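Local coordinates for thioesterase domain-containing protein (Pseudomonas aeruginosa, PDB 3F1T) that probably hydrolyses acyl-CoA thioesters as a member of the hotdog-fold thioesterase superfamily, perhaps acting on 1,4-dihydroxy-2-naphthoyl-CoA, at residues R12-S15 with C20-L23; T61-T66 with G118-D123; I69-V74 with N112-R117. All coordinates share one frame; numbering follows the deposited sequence.

Interaction 1: residues R12-S15 with C20-L23; sequences RFLS and CQVL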
ATOM      1  N   ARG B  12     -17.391  23.768  -1.178  1.00 21.16           N
ATOM      2  CA  ARG B  12     -17.270  24.124  -2.592  1.00 19.41           C
ATOM      3  C   ARG B  12     -16.471  23.074  -3.373  1.00 21.01           C
ATOM      4  O   ARG B  12     -16.877  22.636  -4.453  1.00 22.76           O
ATOM      5  CB  ARG B  12     -16.597  25.493  -2.712  1.00 20.04           C
ATOM      6  CG  ARG B  12     -16.702  26.119  -4.087  1.00 20.62           C
ATOM      7  CD  ARG B  12     -16.721  27.633  -4.008  1.00 22.96           C
ATOM      8  NE  ARG B  12     -15.610  28.182  -3.227  1.00 23.29           N
ATOM      9  CZ  ARG B  12     -14.497  28.691  -3.752  1.00 26.60           C
ATOM     10  NH1 ARG B  12     -14.266  28.599  -5.060  1.00 21.46           N
ATOM     11  NH2 ARG B  12     -13.589  29.256  -2.962  1.00 23.48           N
ATOM     12  N   PHE B  13     -15.337  22.671  -2.812  1.00 19.22           N
ATOM     13  CA  PHE B  13     -14.539  21.567  -3.334  1.00 19.63           C
ATOM     14  C   PHE B  13     -15.380  20.303  -3.573  1.00 20.10           C
ATOM     15  O   PHE B  13     -15.417  19.782  -4.685  1.00 20.85           O
ATOM     16  CB  PHE B  13     -13.387  21.293  -2.361  1.00 18.30           C
ATOM     17  CG  PHE B  13     -12.256  20.472  -2.937  1.00 21.54           C
ATOM     18  CD1 PHE B  13     -12.510  19.408  -3.785  1.00 18.97           C
ATOM     19  CD2 PHE B  13     -10.985  20.577  -2.387  1.00 20.38           C
ATOM     20  CE1 PHE B  13     -11.500  18.495  -4.125  1.00 21.50           C
ATOM     21  CE2 PHE B  13      -9.957  19.733  -2.784  1.00 19.32           C
ATOM     22  CZ  PHE B  13     -10.210  18.708  -3.688  1.00 21.58           C
ATOM     23  N   LEU B  14     -16.096  19.849  -2.545  1.00 19.26           N
ATOM     24  CA  LEU B  14     -16.935  18.650  -2.644  1.00 20.77           C
ATOM     25  C   LEU B  14     -18.003  18.749  -3.747  1.00 21.96           C
ATOM     26  O   LEU B  14     -18.313  17.762  -4.423  1.00 21.89           O
ATOM     27  CB  LEU B  14     -17.589  18.347  -1.290  1.00 18.94           C
ATOM     28  CG  LEU B  14     -18.500  17.122  -1.121  1.00 18.71           C
ATOM     29  CD1 LEU B  14     -17.856  15.863  -1.664  1.00 17.34           C
ATOM     30  CD2 LEU B  14     -18.888  16.950   0.352  1.00 14.06           C
ATOM     31  N   SER B  15     -18.581  19.939  -3.902  1.00 24.17           N
ATOM     32  CA  SER B  15     -19.630  20.168  -4.897  1.00 24.25           C
ATOM     33  C   SER B  15     -19.163  19.986  -6.340  1.00 23.60           C
ATOM     34  O   SER B  15     -19.976  19.741  -7.232  1.00 26.61           O
ATOM     35  CB  SER B  15     -20.248  21.551  -4.714  1.00 21.38           C
ATOM     36  OG  SER B  15     -19.323  22.550  -5.073  1.00 24.58           O
ATOM     37  N   CYS B  20     -19.870  11.598  -7.829  1.00 46.36           N
ATOM     38  CA  CYS B  20     -20.111  10.913  -6.573  1.00 45.33           C
ATOM     39  C   CYS B  20     -21.146  11.644  -5.723  1.00 43.59           C
ATOM     40  O   CYS B  20     -21.381  11.272  -4.578  1.00 44.86           O
ATOM     41  CB  CYS B  20     -18.801  10.759  -5.803  1.00 45.84           C
ATOM     42  SG  CYS B  20     -18.253  12.247  -4.939  1.00 51.96           S
ATOM     43  N   GLN B  21     -21.758  12.688  -6.286  1.00 42.47           N
ATOM     44  CA  GLN B  21     -22.756  13.481  -5.560  1.00 39.30           C
ATOM     45  C   GLN B  21     -23.967  12.617  -5.240  1.00 34.95           C
ATOM     46  O   GLN B  21     -24.727  12.912  -4.319  1.00 32.97           O
ATOM     47  CB  GLN B  21     -23.186  14.695  -6.386  1.00 40.09           C
ATOM     48  CG  GLN B  21     -22.125  15.782  -6.478  1.00 45.86           C
ATOM     49  CD  GLN B  21     -22.259  16.834  -5.391  1.00 48.91           C
ATOM     50  OE1 GLN B  21     -23.162  17.672  -5.431  1.00 57.78           O
ATOM     51  NE2 GLN B  21     -21.336  16.815  -4.430  1.00 53.56           N
ATOM     52  N   VAL B  22     -24.026  11.470  -5.906  1.00 31.90           N
ATOM     53  CA  VAL B  22     -25.104  10.503  -5.758  1.00 29.80           C
ATOM     54  C   VAL B  22     -25.021   9.769  -4.425  1.00 27.81           C
ATOM     55  O   VAL B  22     -26.037   9.318  -3.893  1.00 28.63           O
ATOM     56  CB  VAL B  22     -25.063   9.507  -6.925  1.00 30.51           C
ATOM     57  CG1 VAL B  22     -24.156  10.076  -8.034  1.00 32.20           C
ATOM     58  CG2 VAL B  22     -24.556   8.148  -6.472  1.00 27.45           C
ATOM     59  N   LEU B  23     -23.842   9.844  -3.812  1.00 27.57           N
ATOM     60  CA  LEU B  23     -23.540   9.224  -2.516  1.00 24.52           C
ATOM     61  C   LEU B  23     -23.995  10.095  -1.340  1.00 24.60           C
ATOM     62  O   LEU B  23     -24.026   9.638  -0.200  1.00 25.31           O
ATOM     63  CB  LEU B  23     -22.031   8.977  -2.407  1.00 23.06           C
ATOM     64  CG  LEU B  23     -21.412   7.576  -2.520  1.00 24.80           C
ATOM     65  CD1 LEU B  23     -22.222   6.603  -3.353  1.00 19.46           C
ATOM     66  CD2 LEU B  23     -19.975   7.647  -3.030  1.00 23.43           C
TER
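Gln21 reaches from 20-23 back to Leu14 and Ser15 of helix 4-15. The contact is small, burying about 130 Å² in all. The nearest backbones are those of Ser15 and Gln21, with their CA atoms 7.4 Å apart. The polar part comes first. Gln21 NE2 lies 3.2 Å from Leu14 O, but the angle is poor and the pair is not a hydrogen bond. The amide therefore rests near this backbone carbonyl without a directed bond to it. The Gln21 chain bends at chi2 (-92°), which turns its amide toward the helix. Within the helix, Ser15 OG bonds back to Arg12 O at 2.5 Å, one turn earlier; the distance is short.

Helix 4-15 and the loop before strand 26-31 both pack on helix 56-70, the central helix of the hotdog fold. Only four residues separate the two segments.

The rest is van der Waals contact of the amide end. Gln21 NE2 lies 3.8 Å from Ser15 CA and 4.4 Å from Leu14 CG. Gln21 CD is 4.1 Å from Ser15 O. Ser15 and Gln21 lie on the exposed side, while Leu14 is buried. Leu14 packs on Ile69 of helix 56-70, and Cys20 and Leu23 pack on Thr61 of the same helix. Cys20 and Leu23 also meet His19 of a second subunit, and Val22 meets Val22 of that subunit.

Interaction 2: residues T61-T66 with G118-D123; sequences TLMDTT and GFAYQD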
ATOM      1  N   THR B  61     -14.511   5.762  -1.985  1.00 22.13           N
ATOM      2  CA  THR B  61     -14.803   7.107  -2.443  1.00 19.62           C
ATOM      3  C   THR B  61     -14.790   8.080  -1.273  1.00 16.75           C
ATOM      4  O   THR B  61     -14.215   9.157  -1.366  1.00 18.91           O
ATOM      5  CB  THR B  61     -16.180   7.172  -3.135  1.00 22.52           C
ATOM      6  OG1 THR B  61     -16.176   6.309  -4.283  1.00 18.55           O
ATOM      7  CG2 THR B  61     -16.470   8.591  -3.577  1.00 20.46           C
ATOM      8  N   LEU B  62     -15.471   7.721  -0.187  1.00 18.40           N
ATOM      9  CA  LEU B  62     -15.535   8.583   0.993  1.00 16.50           C
ATOM     10  C   LEU B  62     -14.122   8.958   1.407  1.00 18.20           C
ATOM     11  O   LEU B  62     -13.810  10.133   1.630  1.00 17.03           O
ATOM     12  CB  LEU B  62     -16.269   7.879   2.142  1.00 17.70           C
ATOM     13  CG  LEU B  62     -16.110   8.511   3.534  1.00 17.01           C
ATOM     14  CD1 LEU B  62     -16.766   9.901   3.591  1.00 16.28           C
ATOM     15  CD2 LEU B  62     -16.641   7.597   4.625  1.00 10.61           C
HETATM   16  N   MSE B  63     -13.228   7.978   1.343  0.50 17.59           N
HETATM   17  CA  MSE B  63     -11.915   8.096   1.978  0.50 18.09           C
HETATM   18  C   MSE B  63     -10.852   8.648   1.039  0.50 17.47           C
HETATM   19  O   MSE B  63      -9.976   9.406   1.458  0.50 18.20           O
HETATM   20  CB  MSE B  63     -11.472   6.743   2.529  0.50 16.57           C
HETATM   21  CG  MSE B  63     -12.287   6.297   3.713  0.50 18.76           C
HETATM   22 SE   MSE B  63     -12.392   7.619   5.118  0.50 19.91          SE
HETATM   23  CE  MSE B  63     -10.551   8.281   5.147  0.50  6.88           C
ATOM     24  N   ASP B  64     -10.944   8.285  -0.234  1.00 17.98           N
ATOM     25  CA  ASP B  64     -10.259   9.016  -1.292  1.00 18.27           C
ATOM     26  C   ASP B  64     -10.639  10.481  -1.284  1.00 17.36           C
ATOM     27  O   ASP B  64      -9.772  11.344  -1.371  1.00 19.84           O
ATOM     28  CB  ASP B  64     -10.542   8.407  -2.674  1.00 20.79           C
ATOM     29  CG  ASP B  64      -9.722   9.055  -3.768  1.00 19.60           C
ATOM     30  OD1 ASP B  64      -8.624   9.573  -3.480  1.00 26.04           O
ATOM     31  OD2 ASP B  64     -10.208   9.128  -4.904  1.00 29.32           O
ATOM     32  N   THR B  65     -11.945  10.763  -1.265  1.00 20.67           N
ATOM     33  CA  THR B  65     -12.460  12.147  -1.235  1.00 18.40           C
ATOM     34  C   THR B  65     -12.049  12.914   0.024  1.00 19.02           C
ATOM     35  O   THR B  65     -11.609  14.061  -0.044  1.00 19.96           O
ATOM     36  CB  THR B  65     -13.991  12.173  -1.309  1.00 19.03           C
ATOM     37  OG1 THR B  65     -14.423  11.511  -2.502  1.00 23.19           O
ATOM     38  CG2 THR B  65     -14.513  13.610  -1.303  1.00 21.12           C
ATOM     39  N   THR B  66     -12.214  12.289   1.178  1.00 18.80           N
ATOM     40  CA  THR B  66     -11.781  12.902   2.427  1.00 18.82           C
ATOM     41  C   THR B  66     -10.304  13.310   2.405  1.00 17.25           C
ATOM     42  O   THR B  66      -9.958  14.406   2.844  1.00 18.89           O
ATOM     43  CB  THR B  66     -12.088  11.982   3.642  1.00 17.74           C
ATOM     44  OG1 THR B  66     -13.502  11.799   3.752  1.00 21.37           O
ATOM     45  CG2 THR B  66     -11.595  12.601   4.928  1.00 15.46           C
ATOM     46  N   GLY B 118      -5.772   9.169   7.452  1.00 22.65           N
ATOM     47  CA  GLY B 118      -7.108   9.249   8.034  1.00 20.19           C
ATOM     48  C   GLY B 118      -7.723   7.873   8.255  1.00 19.41           C
ATOM     49  O   GLY B 118      -7.027   6.852   8.227  1.00 17.83           O
ATOM     50  N   PHE B 119      -9.021   7.839   8.522  1.00 17.30           N
ATOM     51  CA  PHE B 119      -9.670   6.571   8.842  1.00 19.81           C
ATOM     52  C   PHE B 119     -11.175   6.705   8.659  1.00 19.24           C
ATOM     53  O   PHE B 119     -11.682   7.820   8.577  1.00 19.89           O
ATOM     54  CB  PHE B 119      -9.302   6.110  10.268  1.00 17.65           C
ATOM     55  CG  PHE B 119      -9.569   7.137  11.332  1.00 16.27           C
ATOM     56  CD1 PHE B 119     -10.782   7.143  12.019  1.00 16.86           C
ATOM     57  CD2 PHE B 119      -8.640   8.120  11.615  1.00 18.47           C
ATOM     58  CE1 PHE B 119     -11.086   8.136  12.926  1.00 16.82           C
ATOM     59  CE2 PHE B 119      -8.906   9.087  12.570  1.00 25.06           C
ATOM     60  CZ  PHE B 119     -10.138   9.085  13.243  1.00 23.15           C
ATOM     61  N   ALA B 120     -11.827   5.588   8.344  1.00 20.32           N
ATOM     62  CA  ALA B 120     -13.272   5.495   8.427  1.00 18.70           C
ATOM     63  C   ALA B 120     -13.736   4.947   9.772  1.00 18.97           C
ATOM     64  O   ALA B 120     -13.128   4.034  10.329  1.00 17.35           O
ATOM     65  CB  ALA B 120     -13.821   4.646   7.291  1.00 19.50           C
ATOM     66  N   TYR B 121     -14.912   5.386  10.196  1.00 17.98           N
ATOM     67  CA  TYR B 121     -15.478   4.920  11.450  1.00 21.80           C
ATOM     68  C   TYR B 121     -16.978   5.199  11.461  1.00 22.07           C
ATOM     69  O   TYR B 121     -17.500   5.828  10.547  1.00 24.45           O
ATOM     70  CB  TYR B 121     -14.772   5.600  12.632  1.00 18.03           C
ATOM     71  CG  TYR B 121     -15.024   7.089  12.715  1.00 17.34           C
ATOM     72  CD1 TYR B 121     -16.021   7.580  13.538  1.00 17.18           C
ATOM     73  CD2 TYR B 121     -14.408   7.979  11.835  1.00 11.66           C
ATOM     74  CE1 TYR B 121     -16.297   8.925  13.603  1.00 16.03           C
ATOM     75  CE2 TYR B 121     -14.654   9.339  11.916  1.00 13.11           C
ATOM     76  CZ  TYR B 121     -15.624   9.797  12.795  1.00 18.54           C
ATOM     77  OH  TYR B 121     -15.955  11.128  12.875  1.00 21.73           O
ATOM     78  N   GLN B 122     -17.681   4.660  12.443  1.00 26.00           N
ATOM     79  CA  GLN B 122     -19.114   4.859  12.515  1.00 29.37           C
ATOM     80  C   GLN B 122     -19.537   5.523  13.802  1.00 35.15           C
ATOM     81  O   GLN B 122     -19.960   6.680  13.792  1.00 39.99           O
ATOM     82  CB  GLN B 122     -19.869   3.563  12.263  1.00 26.57           C
ATOM     83  CG  GLN B 122     -19.961   3.267  10.788  1.00 20.96           C
ATOM     84  CD  GLN B 122     -20.521   1.904  10.511  1.00 18.05           C
ATOM     85  OE1 GLN B 122     -20.074   0.907  11.072  1.00 21.53           O
ATOM     86  NE2 GLN B 122     -21.520   1.848   9.640  1.00 20.30           N
ATOM     87  N   ASP B 123     -19.411   4.817  14.917  1.00 40.49           N
ATOM     88  CA  ASP B 123     -19.928   5.339  16.176  1.00 45.88           C
ATOM     89  C   ASP B 123     -18.923   6.290  16.807  1.00 48.25           C
ATOM     90  O   ASP B 123     -19.119   7.510  16.804  1.00 50.11           O
ATOM     91  CB  ASP B 123     -20.266   4.203  17.139  1.00 46.10           C
ATOM     92  CG  ASP B 123     -21.637   3.624  16.887  1.00 48.32           C
ATOM     93  OD1 ASP B 123     -21.810   2.409  17.133  1.00 55.15           O
ATOM     94  OD2 ASP B 123     -22.520   4.365  16.391  1.00 43.80           O
TER
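Met63 and Ala120 mark the closest backbone pair, with CA atoms 7.1 Å apart. Helix 61-66 runs over strand 118-121 with the segment axes 9.0 Å apart at closest approach. Their N-to-C directions differ by 146°, so the two run roughly antiparallel. No hydrogen bond links them.

Residue 63 is a selenomethionine modelled in two conformers; the account holds for one of them. Its side chain sets off toward the strand. The chain then folds at chi2 (-52°) and chi3 (-41°), which lays the SE-CE end along the strand backbone. Met63 SE lies 3.5 Å from Phe119 O and 4.0 Å from Ala120 CB. Met63 CE lies 3.7 Å from Phe119 N and 4.2 Å from Gly118 C. Gly118 has no side chain, so the Met63 methyl meets main-chain atoms there.

This is the core of a hotdog fold: an antiparallel sheet wraps around the long central helix 56-70. Ala120 points inward and also packs on Val100 of strand 100-109. Its methyl is the one strand side chain that Met63 SE meets at close range, and this pair is the apolar side-chain contact between the segments. The Phe119 side chain turns the other way, where its ring meets that of Phe103. Internal to the helix, the hydroxyls of Thr65 and Thr66 bond back to Thr61 O and Leu62 O.

Interaction 3: residues I69-V74 with N112-R117; sequences ISTVCV and NVIFTR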
ATOM      1  N   ILE B  69      -9.643  16.187  -0.035  1.00 18.26           N
ATOM      2  CA  ILE B  69     -10.155  17.491   0.361  1.00 18.54           C
ATOM      3  C   ILE B  69      -9.448  18.045   1.594  1.00 18.52           C
ATOM      4  O   ILE B  69      -9.440  19.252   1.835  1.00 20.51           O
ATOM      5  CB  ILE B  69     -11.675  17.445   0.567  1.00 19.68           C
ATOM      6  CG1 ILE B  69     -12.373  17.197  -0.773  1.00 14.82           C
ATOM      7  CG2 ILE B  69     -12.165  18.749   1.167  1.00 15.38           C
ATOM      8  CD1 ILE B  69     -13.891  17.218  -0.672  1.00 17.31           C
ATOM      9  N   SER B  70      -8.851  17.161   2.377  1.00 17.86           N
ATOM     10  CA  SER B  70      -8.132  17.573   3.578  1.00 18.17           C
ATOM     11  C   SER B  70      -6.892  18.391   3.262  1.00 18.95           C
ATOM     12  O   SER B  70      -6.383  19.107   4.125  1.00 18.67           O
ATOM     13  CB  SER B  70      -7.755  16.355   4.430  1.00 16.46           C
ATOM     14  OG  SER B  70      -6.636  15.685   3.885  1.00 17.90           O
ATOM     15  N   THR B  71      -6.493  18.407   1.993  1.00 20.43           N
ATOM     16  CA  THR B  71      -5.420  19.300   1.554  1.00 19.63           C
ATOM     17  C   THR B  71      -5.785  20.765   1.767  1.00 20.84           C
ATOM     18  O   THR B  71      -4.897  21.609   1.838  1.00 21.33           O
ATOM     19  CB  THR B  71      -5.054  19.087   0.067  1.00 17.29           C
ATOM     20  OG1 THR B  71      -6.203  19.336  -0.752  1.00 22.22           O
ATOM     21  CG2 THR B  71      -4.592  17.670  -0.171  1.00 17.59           C
ATOM     22  N   VAL B  72      -7.085  21.074   1.844  1.00 23.53           N
ATOM     23  CA  VAL B  72      -7.523  22.455   2.032  1.00 21.34           C
ATOM     24  C   VAL B  72      -6.993  22.957   3.362  1.00 23.36           C
ATOM     25  O   VAL B  72      -6.786  24.160   3.551  1.00 23.86           O
ATOM     26  CB  VAL B  72      -9.068  22.640   1.975  1.00 21.25           C
ATOM     27  CG1 VAL B  72      -9.646  22.145   0.650  1.00 18.76           C
ATOM     28  CG2 VAL B  72      -9.763  21.972   3.175  1.00 24.33           C
ATOM     29  N   CYS B  73      -6.678  22.023   4.250  1.00 23.45           N
ATOM     30  CA  CYS B  73      -6.298  22.383   5.600  1.00 26.01           C
ATOM     31  C   CYS B  73      -4.914  22.975   5.617  1.00 27.22           C
ATOM     32  O   CYS B  73      -4.500  23.526   6.626  1.00 27.66           O
ATOM     33  CB  CYS B  73      -6.343  21.175   6.527  1.00 25.67           C
ATOM     34  SG  CYS B  73      -7.991  20.458   6.683  1.00 32.76           S
ATOM     35  N   VAL B  74      -4.139  22.725   4.563  1.00 27.59           N
ATOM     36  CA  VAL B  74      -2.756  23.185   4.541  1.00 26.78           C
ATOM     37  C   VAL B  74      -2.420  24.142   3.411  1.00 25.54           C
ATOM     38  O   VAL B  74      -1.324  24.681   3.373  1.00 27.48           O
ATOM     39  CB  VAL B  74      -1.746  22.026   4.531  1.00 25.08           C
ATOM     40  CG1 VAL B  74      -1.820  21.250   5.836  1.00 25.40           C
ATOM     41  CG2 VAL B  74      -1.967  21.119   3.317  1.00 28.38           C
ATOM     42  N   ASN B 112       5.503  20.076  -3.897  1.00 24.78           N
ATOM     43  CA  ASN B 112       4.551  19.560  -4.891  1.00 24.75           C
ATOM     44  C   ASN B 112       3.712  18.352  -4.471  1.00 23.99           C
ATOM     45  O   ASN B 112       2.859  17.890  -5.227  1.00 23.77           O
ATOM     46  CB  ASN B 112       5.242  19.301  -6.230  1.00 24.42           C
ATOM     47  CG  ASN B 112       5.671  20.586  -6.920  1.00 33.04           C
ATOM     48  OD1 ASN B 112       4.830  21.364  -7.378  1.00 44.77           O
ATOM     49  ND2 ASN B 112       6.963  20.887  -6.872  1.00 35.39           N
ATOM     50  N   VAL B 113       3.895  17.880  -3.243  1.00 23.17           N
ATOM     51  CA  VAL B 113       3.179  16.698  -2.783  1.00 18.21           C
ATOM     52  C   VAL B 113       2.660  16.921  -1.369  1.00 19.34           C
ATOM     53  O   VAL B 113       3.329  17.553  -0.546  1.00 21.45           O
ATOM     54  CB  VAL B 113       4.088  15.452  -2.794  1.00 17.54           C
ATOM     55  CG1 VAL B 113       3.268  14.198  -2.518  1.00 19.64           C
ATOM     56  CG2 VAL B 113       4.838  15.335  -4.109  1.00 14.68           C
ATOM     57  N   ILE B 114       1.422  16.502  -1.126  1.00 19.85           N
ATOM     58  CA  ILE B 114       0.857  16.475   0.229  1.00 18.78           C
ATOM     59  C   ILE B 114       0.500  15.059   0.616  1.00 17.80           C
ATOM     60  O   ILE B 114       0.049  14.285  -0.222  1.00 15.77           O
ATOM     61  CB  ILE B 114      -0.413  17.328   0.332  1.00 20.64           C
ATOM     62  CG1 ILE B 114      -0.100  18.761  -0.114  1.00 21.91           C
ATOM     63  CG2 ILE B 114      -0.964  17.293   1.757  1.00 17.42           C
ATOM     64  CD1 ILE B 114      -1.273  19.699  -0.046  1.00 24.04           C
ATOM     65  N   PHE B 115       0.940  14.677   1.809  1.00 18.63           N
ATOM     66  CA  PHE B 115       0.729  13.340   2.349  1.00 17.09           C
ATOM     67  C   PHE B 115      -0.273  13.422   3.496  1.00 19.88           C
ATOM     68  O   PHE B 115      -0.171  14.283   4.371  1.00 15.81           O
ATOM     69  CB  PHE B 115       2.044  12.771   2.895  1.00 17.48           C
ATOM     70  CG  PHE B 115       3.101  12.544   1.838  1.00 17.29           C
ATOM     71  CD1 PHE B 115       3.925  13.582   1.422  1.00 17.97           C
ATOM     72  CD2 PHE B 115       3.264  11.292   1.257  1.00 20.33           C
ATOM     73  CE1 PHE B 115       4.904  13.372   0.468  1.00 15.32           C
ATOM     74  CE2 PHE B 115       4.252  11.074   0.304  1.00 19.54           C
ATOM     75  CZ  PHE B 115       5.074  12.124  -0.083  1.00 17.79           C
ATOM     76  N   THR B 116      -1.210  12.484   3.520  1.00 17.19           N
ATOM     77  CA  THR B 116      -2.322  12.613   4.419  1.00 19.36           C
ATOM     78  C   THR B 116      -2.750  11.243   4.943  1.00 18.54           C
ATOM     79  O   THR B 116      -2.544  10.233   4.289  1.00 13.59           O
ATOM     80  CB  THR B 116      -3.496  13.362   3.760  1.00 18.83           C
ATOM     81  OG1 THR B 116      -4.441  13.744   4.771  1.00 29.66           O
ATOM     82  CG2 THR B 116      -4.177  12.512   2.736  1.00 19.11           C
ATOM     83  N   ARG B 117      -3.161  11.211   6.201  1.00 19.35           N
ATOM     84  CA  ARG B 117      -3.577   9.985   6.830  1.00 21.68           C
ATOM     85  C   ARG B 117      -4.952  10.210   7.444  1.00 22.41           C
ATOM     86  O   ARG B 117      -5.212  11.263   8.030  1.00 22.97           O
ATOM     87  CB  ARG B 117      -2.565   9.614   7.909  1.00 22.65           C
ATOM     88  CG  ARG B 117      -2.794   8.255   8.523  1.00 30.31           C
ATOM     89  CD  ARG B 117      -1.587   7.797   9.357  1.00 35.98           C
ATOM     90  NE  ARG B 117      -1.810   6.448   9.869  1.00 36.43           N
ATOM     91  CZ  ARG B 117      -2.262   6.180  11.095  1.00 44.59           C
ATOM     92  NH1 ARG B 117      -2.300   7.143  12.019  1.00 30.06           N
ATOM     93  NH2 ARG B 117      -2.546   4.921  11.434  1.00 31.48           N
TER
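Ile114 on strand 113-117 meets Thr71 and Val74 on segment 69-74, which continues from helix 56-70. Its CB is directed at that segment, and the chain splits there. The Ile114 CG2 branch stands anti to the backbone N and comes 4.1 Å from the methyl CG2 of Thr71. The other branch leaves through CG1, beside the backbone N, with chi1 at -56°. It then runs fully extended, chi2 180°, which carries CD1 out to the far end of the side chain. This tip has the most neighbours. Ile114 CD1 lies 3.7 Å from Val74 CG2, and these two side chains reach toward each other end on. Ile114 CD1 also lies 3.8 Å from Thr71 CB and 3.9 Å from Thr71 CG2, where the two side chains slant across each other. Thr71 thus gives its carbon side to the isoleucine, while its OG1 bonds to Gly68 O in the helix. Leu75, Cys106 and Arg138 also touch Ile114.

Farther along the strand the contact becomes polar. Ser70 OG and Thr116 OG1 are 3.1 Å apart. Ser70 OG lies 3.9 Å from Thr116 CB as well. Both residues are buried. Ser70 OG also bonds to Cys67 O, and Thr116 OG1 has a weak alternative in Glu105 O. Strands 100-109 and 130-137 flank the strand.

The 3-10 segment 71-73 rests on the inner face of the sheet. Such packing of a central helix and its continuation against the curved antiparallel sheet around it belongs to the hotdog fold.

Interactions 2 and 3 use the same two elements, helix 56-70 and strand 113-121. Their centres are 15 Å apart, and they fix successive parts of the helix to the sheet. Interaction 1 lies on another side of that helix. It touches interaction 2 through Leu23 CD2 and Thr61 CG2, 3.7 Å apart. It touches interaction 3 where Phe13 CD2 packs on Val72 CG1 at 3.7 Å. Interactions 1 and 2 both reach the second subunit. Hotdog thioesterases commonly place their active sites between subunits; none is assigned here. The magnesium ion is about 9 Å from the Ile114 side chain and is not touched by it.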